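Putative citrate lyase, alfa subunit (Streptococcus mutans, PDB 2HJ0) is probably an alpha subunit of the citrate lyase (CitF) family, an alpha/beta protein built around two mixed beta-sheets. Local coordinates at residues E253-I256 with A257-A261; S335-S338 with L339-A343; P454-I457 with E458-D462; R292-M295 with I296-D299; S100-A103 with N104-P108. All coordinates share one frame; numbering follows the deposited sequence.

Contact 1: E253-I256 with A257-A261; sequences ELLI and AEYAA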
loop_
_atom_site.group_PDB
_atom_site.type_symbol
_atom_site.label_atom_id
_atom_site.label_comp_id
_atom_site.label_asym_id
_atom_site.label_seq_id
_atom_site.Cartn_x
_atom_site.Cartn_y
_atom_site.Cartn_z
ATOM N N GLU A 253 29.669 29.456 -0.092
ATOM C CA GLU A 253 28.822 28.296 0.118
ATOM C C GLU A 253 29.649 27.018 0.235
ATOM O O GLU A 253 29.414 26.204 1.134
ATOM C CB GLU A 253 27.795 28.182 -1.011
ATOM C CG GLU A 253 26.626 29.146 -0.844
ATOM C CD GLU A 253 25.702 29.182 -2.050
ATOM O OE1 GLU A 253 24.620 29.813 -1.961
ATOM O OE2 GLU A 253 26.066 28.586 -3.090
ATOM N N LEU A 254 30.626 26.849 -0.655
ATOM C CA LEU A 254 31.487 25.662 -0.627
ATOM C C LEU A 254 32.224 25.503 0.707
ATOM O O LEU A 254 32.486 24.383 1.158
ATOM C CB LEU A 254 32.508 25.699 -1.771
ATOM C CG LEU A 254 32.009 25.284 -3.145
ATOM C CD1 LEU A 254 33.101 25.472 -4.163
ATOM C CD2 LEU A 254 31.560 23.840 -3.087
ATOM N N LEU A 255 32.565 26.620 1.332
ATOM C CA LEU A 255 33.247 26.574 2.610
ATOM C C LEU A 255 32.253 26.077 3.646
ATOM O O LEU A 255 32.575 25.238 4.485
ATOM C CB LEU A 255 33.728 27.966 3.003
ATOM C CG LEU A 255 34.600 28.083 4.255
ATOM C CD1 LEU A 255 36.014 27.707 3.902
ATOM C CD2 LEU A 255 34.563 29.506 4.773
ATOM N N ILE A 256 31.037 26.605 3.578
ATOM C CA ILE A 256 29.999 26.210 4.513
ATOM C C ILE A 256 29.742 24.722 4.335
ATOM O O ILE A 256 29.661 23.978 5.314
ATOM C CB ILE A 256 28.690 27.027 4.293
ATOM C CG1 ILE A 256 28.957 28.508 4.587
ATOM C CG2 ILE A 256 27.588 26.522 5.217
ATOM C CD1 ILE A 256 27.803 29.420 4.331
ATOM N N ALA A 257 29.633 24.282 3.088
ATOM C CA ALA A 257 29.410 22.870 2.810
ATOM C C ALA A 257 30.524 22.044 3.420
ATOM O O ALA A 257 30.261 21.065 4.113
ATOM C CB ALA A 257 29.360 22.631 1.310
ATOM N N GLU A 258 31.768 22.447 3.167
ATOM C CA GLU A 258 32.911 21.708 3.688
ATOM C C GLU A 258 32.922 21.627 5.206
ATOM O O GLU A 258 33.199 20.565 5.763
ATOM C CB GLU A 258 34.231 22.296 3.181
ATOM C CG GLU A 258 35.444 21.582 3.755
ATOM C CD GLU A 258 36.685 21.647 2.870
ATOM O OE1 GLU A 258 37.046 22.767 2.417
ATOM O OE2 GLU A 258 37.310 20.570 2.646
ATOM N N TYR A 259 32.627 22.740 5.875
ATOM C CA TYR A 259 32.589 22.731 7.331
ATOM C C TYR A 259 31.493 21.754 7.770
ATOM O O TYR A 259 31.675 20.987 8.719
ATOM C CB TYR A 259 32.294 24.132 7.894
ATOM C CG TYR A 259 33.493 25.070 8.013
ATOM C CD1 TYR A 259 34.785 24.579 8.231
ATOM C CD2 TYR A 259 33.322 26.459 7.969
ATOM C CE1 TYR A 259 35.869 25.449 8.401
ATOM C CE2 TYR A 259 34.396 27.332 8.139
ATOM C CZ TYR A 259 35.660 26.826 8.353
ATOM O OH TYR A 259 36.716 27.708 8.500
ATOM N N ALA A 260 30.363 21.774 7.067
ATOM C CA ALA A 260 29.256 20.881 7.388
ATOM C C ALA A 260 29.678 19.413 7.300
ATOM O O ALA A 260 29.384 18.617 8.194
ATOM C CB ALA A 260 28.086 21.148 6.453
ATOM N N ALA A 261 30.367 19.056 6.222
ATOM C CA ALA A 261 30.823 17.681 6.048
ATOM C C ALA A 261 31.800 17.252 7.144
ATOM O O ALA A 261 31.770 16.099 7.583
ATOM C CB ALA A 261 31.463 17.511 4.685
#
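L255 and Y259 form an i, i+4 pair on the alpha-helix 251-265, which follows strand 227-230 of one large sheet and precedes strand 275-277 of the other. Their side chains run side by side and point the same way, and CE2 of the Y259 ring sits 4.0 Å from both CG and CD2 of L255. L255 reaches it because CG swings anti to the backbone N (chi1 -174°), which carries the branch toward the next turn. On the partner's side, Y259 keeps CG beside its own backbone N, which also brings that ring atom to 3.6 Å from the L255 carbonyl oxygen O. V465, P466 and V442 touch the Y259 side chain from outside the helix.

The tightly packed flank is built of I256, A257, A260 and A261. I256 and A260 rest on I413, I256 also meets V442, and A260 and A261 touch V287 and F290 of helix 282-297. The three alanines on this face are buried.

The looser flank carries E253, L254 and E258. E253 turns away from the second turn and its OE2 is hydrogen-bonded to T248. E258 keeps an extended chain, its side chain touching F290, while L254 leans on R289.

Beneath both flanks the helical backbone is regular: A257 N donates to E253 O at 2.7 Å, and the next three residues repeat the pattern. In the pair that opens this account, Y259 N meets L255 O at 2.9 Å with an N-H...O angle of 164°.

Contact 2: S335-S338 with L339-A343; sequences SAVS and LDRNA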
loop_
_atom_site.group_PDB
_atom_site.type_symbol
_atom_site.label_atom_id
_atom_site.label_comp_id
_atom_site.label_asym_id
_atom_site.label_seq_id
_atom_site.Cartn_x
_atom_site.Cartn_y
_atom_site.Cartn_z
ATOM N N SER A 335 16.980 11.856 -11.244
ATOM C CA SER A 335 16.585 11.156 -10.018
ATOM C C SER A 335 15.289 10.404 -10.243
ATOM O O SER A 335 15.107 9.297 -9.745
ATOM C CB SER A 335 16.396 12.124 -8.859
ATOM O OG SER A 335 17.650 12.568 -8.380
ATOM N N ALA A 336 14.379 11.005 -10.994
ATOM C CA ALA A 336 13.135 10.333 -11.257
ATOM C C ALA A 336 13.464 9.112 -12.106
ATOM O O ALA A 336 12.909 8.039 -11.901
ATOM C CB ALA A 336 12.183 11.249 -11.974
ATOM N N VAL A 337 14.389 9.255 -13.046
ATOM C CA VAL A 337 14.745 8.132 -13.905
ATOM C C VAL A 337 15.324 6.985 -13.104
ATOM O O VAL A 337 14.973 5.825 -13.321
ATOM C CB VAL A 337 15.747 8.565 -14.971
ATOM C CG1 VAL A 337 16.211 7.355 -15.786
ATOM C CG2 VAL A 337 15.086 9.601 -15.888
ATOM N N SER A 338 16.205 7.326 -12.173
ATOM C CA SER A 338 16.857 6.350 -11.311
ATOM C C SER A 338 15.868 5.503 -10.516
ATOM O O SER A 338 16.099 4.310 -10.280
ATOM C CB SER A 338 17.793 7.065 -10.346
ATOM O OG SER A 338 18.525 6.124 -9.600
ATOM N N LEU A 339 14.774 6.126 -10.096
ATOM C CA LEU A 339 13.755 5.433 -9.326
ATOM C C LEU A 339 13.267 4.209 -10.075
ATOM O O LEU A 339 12.771 3.254 -9.480
ATOM C CB LEU A 339 12.580 6.362 -9.057
ATOM C CG LEU A 339 11.406 5.745 -8.300
ATOM C CD1 LEU A 339 11.864 5.257 -6.932
ATOM C CD2 LEU A 339 10.302 6.788 -8.160
ATOM N N ASP A 340 13.416 4.244 -11.390
ATOM C CA ASP A 340 12.993 3.140 -12.223
ATOM C C ASP A 340 14.161 2.240 -12.623
ATOM O O ASP A 340 14.046 1.014 -12.593
ATOM C CB ASP A 340 12.307 3.686 -13.473
ATOM C CG ASP A 340 12.035 2.608 -14.502
ATOM O OD1 ASP A 340 11.326 1.633 -14.173
ATOM O OD2 ASP A 340 12.534 2.737 -15.641
ATOM N N ARG A 341 15.276 2.863 -12.992
ATOM C CA ARG A 341 16.487 2.166 -13.431
ATOM C C ARG A 341 17.111 1.272 -12.357
ATOM O O ARG A 341 17.346 0.088 -12.594
ATOM C CB ARG A 341 17.523 3.193 -13.899
ATOM C CG ARG A 341 18.782 2.611 -14.542
ATOM C CD ARG A 341 19.921 3.643 -14.534
ATOM N NE ARG A 341 19.451 4.993 -14.861
ATOM C CZ ARG A 341 19.832 6.086 -14.209
ATOM N NH1 ARG A 341 20.688 5.971 -13.198
ATOM N NH2 ARG A 341 19.362 7.281 -14.561
ATOM N N ASN A 342 17.374 1.837 -11.182
ATOM C CA ASN A 342 17.977 1.064 -10.107
ATOM C C ASN A 342 16.923 0.528 -9.141
ATOM O O ASN A 342 17.054 0.693 -7.924
ATOM C CB ASN A 342 18.989 1.919 -9.332
ATOM C CG ASN A 342 20.045 2.553 -10.224
ATOM O OD1 ASN A 342 20.063 3.764 -10.397
ATOM N ND2 ASN A 342 20.933 1.737 -10.786
ATOM N N ALA A 343 15.889 -0.121 -9.672
ATOM C CA ALA A 343 14.804 -0.663 -8.851
ATOM C C ALA A 343 15.311 -1.343 -7.591
ATOM O O ALA A 343 16.443 -1.809 -7.546
ATOM C CB ALA A 343 13.979 -1.640 -9.663
#
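V337 and R341 meet one turn apart near the end of the alpha-helix 333-341, an i, i+4 packing at its C-terminal turn. The contacts fall into three kinds.

First, van der Waals packing of the guanidinium: the arginine chain bends at chi3 (-41°) and doubles back along the helix, bringing NH2 to 3.4 Å from CG1 of V337. The same bend lays one guanidinium face over the backbone of S338, whose CA stands 4.1 Å above the plane and over its centre.

Second, charge and side-chain polarity. R341 NH1 is held by a salt bridge to E318 on helix 311-318, so the guanidinium is gripped by a partner outside the helix as well as by packing. S338 OG is hydrogen-bonded to H346 ND1 at the start of strand 346-348, and S335 OG to D332.

Third, the backbone. L339 N gives a hydrogen bond to S335 O at 3.2 Å and a weak one to A336 O. N342 is the first residue to leave helical angles, yet its N still reaches S338 O at 2.9 Å. R341 N is hydrogen-bonded to V337 O at 3.0 Å.

Contact 3: P454-I457 with E458-D462; sequences PDLI and EYFKD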
loop_
_atom_site.group_PDB
_atom_site.type_symbol
_atom_site.label_atom_id
_atom_site.label_comp_id
_atom_site.label_asym_id
_atom_site.label_seq_id
_atom_site.Cartn_x
_atom_site.Cartn_y
_atom_site.Cartn_z
ATOM N N PRO A 454 25.217 18.663 25.119
ATOM C CA PRO A 454 26.531 18.619 25.765
ATOM C C PRO A 454 27.387 17.448 25.282
ATOM O O PRO A 454 28.618 17.509 25.320
ATOM C CB PRO A 454 26.179 18.519 27.245
ATOM C CG PRO A 454 24.906 17.763 27.226
ATOM C CD PRO A 454 24.148 18.419 26.101
ATOM N N ASP A 455 26.749 16.379 24.822
ATOM C CA ASP A 455 27.519 15.238 24.349
ATOM C C ASP A 455 28.253 15.588 23.050
ATOM O O ASP A 455 29.281 14.988 22.724
ATOM C CB ASP A 455 26.617 14.039 24.099
ATOM C CG ASP A 455 25.659 14.275 22.964
ATOM O OD1 ASP A 455 25.422 13.338 22.179
ATOM O OD2 ASP A 455 25.136 15.403 22.855
ATOM N N LEU A 456 27.728 16.560 22.310
ATOM C CA LEU A 456 28.345 16.953 21.049
ATOM C C LEU A 456 29.463 17.966 21.266
ATOM O O LEU A 456 30.485 17.951 20.567
ATOM C CB LEU A 456 27.280 17.498 20.085
ATOM C CG LEU A 456 26.749 16.506 19.045
ATOM C CD1 LEU A 456 26.497 15.162 19.670
ATOM C CD2 LEU A 456 25.482 17.053 18.414
ATOM N N ILE A 457 29.270 18.836 22.251
ATOM C CA ILE A 457 30.272 19.835 22.575
ATOM C C ILE A 457 31.589 19.148 22.948
ATOM O O ILE A 457 32.666 19.605 22.559
ATOM C CB ILE A 457 29.795 20.731 23.730
ATOM C CG1 ILE A 457 28.727 21.676 23.216
ATOM C CG2 ILE A 457 30.954 21.512 24.304
ATOM C CD1 ILE A 457 28.016 22.421 24.297
ATOM N N GLU A 458 31.496 18.041 23.679
ATOM C CA GLU A 458 32.688 17.304 24.092
ATOM C C GLU A 458 33.298 16.549 22.921
ATOM O O GLU A 458 34.496 16.657 22.657
ATOM C CB GLU A 458 32.355 16.301 25.194
ATOM C CG GLU A 458 31.395 15.222 24.729
ATOM C CD GLU A 458 31.339 13.981 25.643
ATOM O OE1 GLU A 458 30.638 12.999 25.258
ATOM O OE2 GLU A 458 31.984 13.989 26.731
ATOM N N TYR A 459 32.467 15.790 22.217
ATOM C CA TYR A 459 32.924 14.997 21.077
ATOM C C TYR A 459 33.644 15.828 20.011
ATOM O O TYR A 459 34.565 15.335 19.359
ATOM C CB TYR A 459 31.744 14.277 20.426
ATOM C CG TYR A 459 32.138 12.991 19.735
ATOM C CD1 TYR A 459 32.248 11.803 20.453
ATOM C CD2 TYR A 459 32.426 12.967 18.365
ATOM C CE1 TYR A 459 32.633 10.629 19.829
ATOM C CE2 TYR A 459 32.814 11.795 17.726
ATOM C CZ TYR A 459 32.918 10.630 18.464
ATOM O OH TYR A 459 33.323 9.469 17.846
ATOM N N PHE A 460 33.211 17.076 19.830
ATOM C CA PHE A 460 33.826 17.950 18.849
ATOM C C PHE A 460 34.852 18.883 19.467
ATOM O O PHE A 460 35.410 19.735 18.772
ATOM C CB PHE A 460 32.767 18.790 18.128
ATOM C CG PHE A 460 31.864 17.999 17.230
ATOM C CD1 PHE A 460 32.393 17.118 16.292
ATOM C CD2 PHE A 460 30.477 18.144 17.307
ATOM C CE1 PHE A 460 31.557 16.390 15.442
ATOM C CE2 PHE A 460 29.635 17.422 16.462
ATOM C CZ PHE A 460 30.174 16.540 15.527
ATOM N N LYS A 461 35.112 18.725 20.762
ATOM C CA LYS A 461 36.056 19.613 21.444
ATOM C C LYS A 461 37.313 19.866 20.621
ATOM O O LYS A 461 37.738 21.000 20.478
ATOM C CB LYS A 461 36.460 19.052 22.815
ATOM C CG LYS A 461 37.286 17.771 22.741
ATOM C CD LYS A 461 37.971 17.439 24.066
ATOM C CE LYS A 461 36.978 17.184 25.192
ATOM N NZ LYS A 461 37.704 16.845 26.450
ATOM N N ASP A 462 37.889 18.811 20.063
ATOM C CA ASP A 462 39.109 18.957 19.294
ATOM C C ASP A 462 38.894 19.111 17.797
ATOM O O ASP A 462 39.853 19.184 17.032
ATOM C CB ASP A 462 40.033 17.778 19.586
ATOM C CG ASP A 462 40.645 17.854 20.976
ATOM O OD1 ASP A 462 40.993 16.787 21.537
ATOM O OD2 ASP A 462 40.793 18.991 21.506
#
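L456, on helix 454-459, packs against F460 just past its C-terminal end, in a beta-alpha-beta unit between strands 447-449 and 467-468. Their side chains lie side by side and point the same way, with CE2 of the phenyl ring 4.0 Å from CG of L456. F460 keeps CG beside its own backbone N (chi1 -68°), which also sets the ring against the L456 carbonyl. That carbonyl oxygen, L456 O, takes F460 N at 3.0 Å.

One step out, E458 folds back over the first turn: its CG occupies the crowded position between backbone N and carbonyl carbon (chi1 64°), and OE1 comes to 3.9 Å from CA of D455. The two carboxylates stay apart, OD1 of D455 being 6.1 Å from OE1 of E458; D455 OD2 forms a salt bridge with R453. The flanking backbone bonds, E458 N to P454 O and Y459 N to D455 O, are both weak.

Farther out, I449 and M409 pack against both L456 and F460, pinning this face to the sheet, and S266 and S267 touch the F460 side chain. F460 O bonds Q467 NE2 on the strand that follows. Past the helix, K461 N is hydrogen-bonded to E458 O at 2.9 Å.

Contact 4: R292-M295 with I296-D299; sequences REQM and IKDD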
loop_
_atom_site.group_PDB
_atom_site.type_symbol
_atom_site.label_atom_id
_atom_site.label_comp_id
_atom_site.label_asym_id
_atom_site.label_seq_id
_atom_site.Cartn_x
_atom_site.Cartn_y
_atom_site.Cartn_z
ATOM N N ARG A 292 31.466 12.608 0.287
ATOM C CA ARG A 292 31.861 11.490 -0.573
ATOM C C ARG A 292 33.377 11.268 -0.489
ATOM O O ARG A 292 33.839 10.151 -0.252
ATOM C CB ARG A 292 31.459 11.764 -2.037
ATOM C CG ARG A 292 31.689 10.583 -2.985
ATOM C CD ARG A 292 31.234 10.874 -4.409
ATOM N NE ARG A 292 32.273 11.542 -5.182
ATOM C CZ ARG A 292 33.191 10.917 -5.915
ATOM N NH1 ARG A 292 33.198 9.592 -5.992
ATOM N NH2 ARG A 292 34.125 11.619 -6.550
ATOM N N GLU A 293 34.135 12.343 -0.686
ATOM C CA GLU A 293 35.586 12.309 -0.630
ATOM C C GLU A 293 36.051 11.644 0.664
ATOM O O GLU A 293 36.885 10.746 0.643
ATOM C CB GLU A 293 36.131 13.736 -0.709
ATOM C CG GLU A 293 37.631 13.841 -0.951
ATOM C CD GLU A 293 38.159 15.261 -0.755
ATOM O OE1 GLU A 293 37.630 16.190 -1.411
ATOM O OE2 GLU A 293 39.106 15.443 0.050
ATOM N N GLN A 294 35.503 12.079 1.790
ATOM C CA GLN A 294 35.879 11.499 3.068
ATOM C C GLN A 294 35.440 10.060 3.179
ATOM O O GLN A 294 36.106 9.256 3.822
ATOM C CB GLN A 294 35.279 12.301 4.220
ATOM C CG GLN A 294 36.263 13.254 4.887
ATOM C CD GLN A 294 37.206 12.545 5.832
ATOM O OE1 GLN A 294 37.880 11.589 5.455
ATOM N NE2 GLN A 294 37.258 13.015 7.075
HETATM N N MSE A 295 34.311 9.730 2.567
HETATM C CA MSE A 295 33.821 8.359 2.623
HETATM C C MSE A 295 34.715 7.464 1.788
HETATM O O MSE A 295 34.840 6.274 2.070
HETATM C CB MSE A 295 32.392 8.269 2.102
HETATM C CG MSE A 295 31.351 8.903 3.009
HETATM SE SE MSE A 295 29.616 9.050 2.133
HETATM C CE MSE A 295 29.076 7.182 2.278
ATOM N N ILE A 296 35.319 8.040 0.750
ATOM C CA ILE A 296 36.211 7.289 -0.114
ATOM C C ILE A 296 37.560 7.092 0.590
ATOM O O ILE A 296 38.082 5.987 0.597
ATOM C CB ILE A 296 36.392 7.997 -1.478
ATOM C CG1 ILE A 296 35.087 7.953 -2.262
ATOM C CG2 ILE A 296 37.470 7.306 -2.283
ATOM C CD1 ILE A 296 35.120 8.714 -3.562
ATOM N N LYS A 297 38.107 8.150 1.192
ATOM C CA LYS A 297 39.377 8.046 1.910
ATOM C C LYS A 297 39.279 6.850 2.852
ATOM O O LYS A 297 40.150 5.972 2.866
ATOM C CB LYS A 297 39.657 9.309 2.735
ATOM C CG LYS A 297 39.774 10.608 1.926
ATOM C CD LYS A 297 40.132 11.809 2.820
ATOM C CE LYS A 297 40.064 13.131 2.047
ATOM N NZ LYS A 297 40.952 13.152 0.838
ATOM N N ASP A 298 38.213 6.842 3.650
ATOM C CA ASP A 298 37.933 5.756 4.577
ATOM C C ASP A 298 37.223 4.749 3.683
ATOM O O ASP A 298 37.010 5.018 2.506
ATOM C CB ASP A 298 36.994 6.228 5.697
ATOM C CG ASP A 298 37.505 7.479 6.408
ATOM O OD1 ASP A 298 38.661 7.469 6.875
ATOM O OD2 ASP A 298 36.752 8.476 6.499
ATOM N N ASP A 299 36.860 3.587 4.193
ATOM C CA ASP A 299 36.180 2.653 3.314
ATOM C C ASP A 299 34.753 2.473 3.790
ATOM O O ASP A 299 34.099 1.476 3.477
ATOM C CB ASP A 299 36.924 1.319 3.287
ATOM C CG ASP A 299 36.559 0.476 2.080
ATOM O OD1 ASP A 299 36.497 1.043 0.965
ATOM O OD2 ASP A 299 36.344 -0.749 2.250
#
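E293 and K297 run side by side on the surface of helix 282-297 and close a salt bridge, OE2 to NZ at 3.0 Å; counted as a hydrogen bond it is weak. The lysine chain stretches out from its backbone and bends at chi4 (-57°), which drops NZ back onto the carboxylate.

R292 and I296 make the neighbouring i, i+4 pair. CD1 of I296 lies over one face of the guanidinium, 3.8 Å from CZ of R292. The charge finds its partner outside the helix, where NH1 forms a salt bridge with E319 OE2.

Among the backbone groups, E293 O is well occupied: K297 N reaches it at 2.9 Å and I296 N adds a weak bond. I296 N is mainly given to R292 O, 2.8 Å away. D298 N still bonds Q294 O, at 3.2 Å and nearly straight (172°), although D298 has left helical angles.

Y270 completes the set. Its hydroxyl is hydrogen-bonded to D298 OD2, with Q294 O as a weak second partner; OE1 of Q294 and OD2 of D298, both acceptors, are not bonded to each other. The selenomethionine M295 packs inward on Y270, F274 and I300. All this finishes the C-terminal turn of the helix in the beta-alpha-beta unit 275-277, 282-297, 302-305, in keeping with the Rossmann-like clan of the family.

Contact 5: S100-A103 with N104-P108; sequences SSIA and NVHEP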
loop_
_atom_site.group_PDB
_atom_site.type_symbol
_atom_site.label_atom_id
_atom_site.label_comp_id
_atom_site.label_asym_id
_atom_site.label_seq_id
_atom_site.Cartn_x
_atom_site.Cartn_y
_atom_site.Cartn_z
ATOM N N SER A 100 -0.592 19.280 -1.225
ATOM C CA SER A 100 0.619 18.938 -0.486
ATOM C C SER A 100 1.533 20.169 -0.413
ATOM O O SER A 100 2.281 20.320 0.550
ATOM C CB SER A 100 1.333 17.761 -1.139
ATOM O OG SER A 100 1.622 18.011 -2.496
ATOM N N SER A 101 1.480 21.040 -1.423
ATOM C CA SER A 101 2.249 22.284 -1.406
ATOM C C SER A 101 1.845 23.155 -2.583
ATOM O O SER A 101 1.279 22.658 -3.544
ATOM C CB SER A 101 3.756 22.024 -1.415
ATOM O OG SER A 101 4.477 23.166 -0.945
ATOM N N ILE A 102 2.126 24.453 -2.506
ATOM C CA ILE A 102 1.727 25.389 -3.561
ATOM C C ILE A 102 2.909 26.086 -4.234
ATOM O O ILE A 102 3.775 26.641 -3.562
ATOM C CB ILE A 102 0.738 26.458 -2.965
ATOM C CG1 ILE A 102 -0.590 25.783 -2.594
ATOM C CG2 ILE A 102 0.464 27.559 -3.957
ATOM C CD1 ILE A 102 -1.500 26.637 -1.766
ATOM N N ALA A 103 2.945 26.066 -5.561
ATOM C CA ALA A 103 4.040 26.712 -6.296
ATOM C C ALA A 103 3.596 28.053 -6.907
ATOM O O ALA A 103 2.441 28.441 -6.762
ATOM C CB ALA A 103 4.557 25.771 -7.397
ATOM N N ASN A 104 4.514 28.757 -7.578
ATOM C CA ASN A 104 4.202 30.048 -8.198
ATOM C C ASN A 104 3.282 29.934 -9.413
ATOM O O ASN A 104 2.492 30.837 -9.704
ATOM C CB ASN A 104 5.467 30.792 -8.637
ATOM C CG ASN A 104 6.330 31.250 -7.469
ATOM O OD1 ASN A 104 5.871 31.921 -6.536
ATOM N ND2 ASN A 104 7.603 30.893 -7.527
ATOM N N VAL A 105 3.370 28.828 -10.134
ATOM C CA VAL A 105 2.544 28.654 -11.315
ATOM C C VAL A 105 1.090 28.569 -10.888
ATOM O O VAL A 105 0.185 28.650 -11.718
ATOM C CB VAL A 105 2.939 27.368 -12.070
ATOM C CG1 VAL A 105 2.607 26.139 -11.221
ATOM C CG2 VAL A 105 2.228 27.312 -13.408
ATOM N N HIS A 106 0.878 28.402 -9.586
ATOM C CA HIS A 106 -0.464 28.314 -9.036
ATOM C C HIS A 106 -1.073 29.695 -8.790
ATOM O O HIS A 106 -1.999 29.831 -8.000
ATOM C CB HIS A 106 -0.438 27.509 -7.729
ATOM C CG HIS A 106 -0.153 26.050 -7.926
ATOM N ND1 HIS A 106 0.640 25.322 -7.062
ATOM C CD2 HIS A 106 -0.566 25.183 -8.881
ATOM C CE1 HIS A 106 0.704 24.070 -7.480
ATOM N NE2 HIS A 106 -0.018 23.959 -8.581
ATOM N N GLU A 107 -0.560 30.711 -9.477
ATOM C CA GLU A 107 -1.058 32.079 -9.317
ATOM C C GLU A 107 -2.573 32.213 -9.481
ATOM O O GLU A 107 -3.221 32.956 -8.739
ATOM C CB GLU A 107 -0.368 33.008 -10.305
ATOM C CG GLU A 107 -0.540 34.486 -10.004
ATOM C CD GLU A 107 -0.154 35.357 -11.190
ATOM O OE1 GLU A 107 -0.882 35.309 -12.215
ATOM O OE2 GLU A 107 0.877 36.078 -11.112
ATOM N N PRO A 108 -3.161 31.507 -10.459
ATOM C CA PRO A 108 -4.609 31.577 -10.679
ATOM C C PRO A 108 -5.427 31.425 -9.399
ATOM O O PRO A 108 -6.560 31.884 -9.318
ATOM C CB PRO A 108 -4.848 30.437 -11.655
ATOM C CG PRO A 108 -3.617 30.481 -12.490
ATOM C CD PRO A 108 -2.538 30.610 -11.450
#
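Between A103 and H106 the backbone passes from an extended run at S101-A103 into a right-handed turn at N104-H106. This is the loop that begins the crossover of the beta-alpha-beta unit 95-99, 109-114, 118-123. H106 N points to A103 O, although the position of that nitrogen is less sure.

The histidine side chain supplies the firmer link. Its CG stands beside its own backbone N (chi1 -69°), which sends the ring back over the turn toward the extended segment. ND1 accepts the amide of A103, with the donor 25° out of the ring plane. On the other side of the ring NE2 is hydrogen-bonded to D77, so two bonds at separate ring nitrogens fix its rotation.

Apolar groups close around it. CG2 of I102 comes to 3.8 Å from ND1 of H106, and CG1 of V105 stands 4.1 Å above one face of the H106 ring, displaced toward its rim. I102 itself is buried against M80, V130 and I121.

The turn is also clamped from outside. E75 receives the backbone N of N104 on one oxygen and that of V105 on the other, while the N104 amide is bonded at both ends, to K129 N and D128 OD2. The side chain of S101, just past the C-terminal end of strand 95-99, is about 3 Å from a bound citric acid, probably from the crystallisation liquor, which may mark a pocket. The bond from A103 N to H106 ND1 measures 2.8 Å.

How the contacts relate
Along the chain the order is contact 5, 1, 4, 2, 3. Contact 5 lies in the loop after strand 95-99 of the ten-stranded sheet; the other four sit on helices around the nine-stranded sheet. Contacts 1 and 4 lie on helices 251-265 and 282-297, which touch each other, with centres about 16 Å apart. Contact 3, about 19 Å from contact 1 between centres, shares with it the packing against strand 409-413. Contact 2, on helix 333-341, is about 25 Å from contact 4 between centres. Contact 5 is on the opposite side of the chain's centre from contacts 3 and 4, about 43 and 40 Å away between centres. Local contacts of this kind thus occur around both sheets.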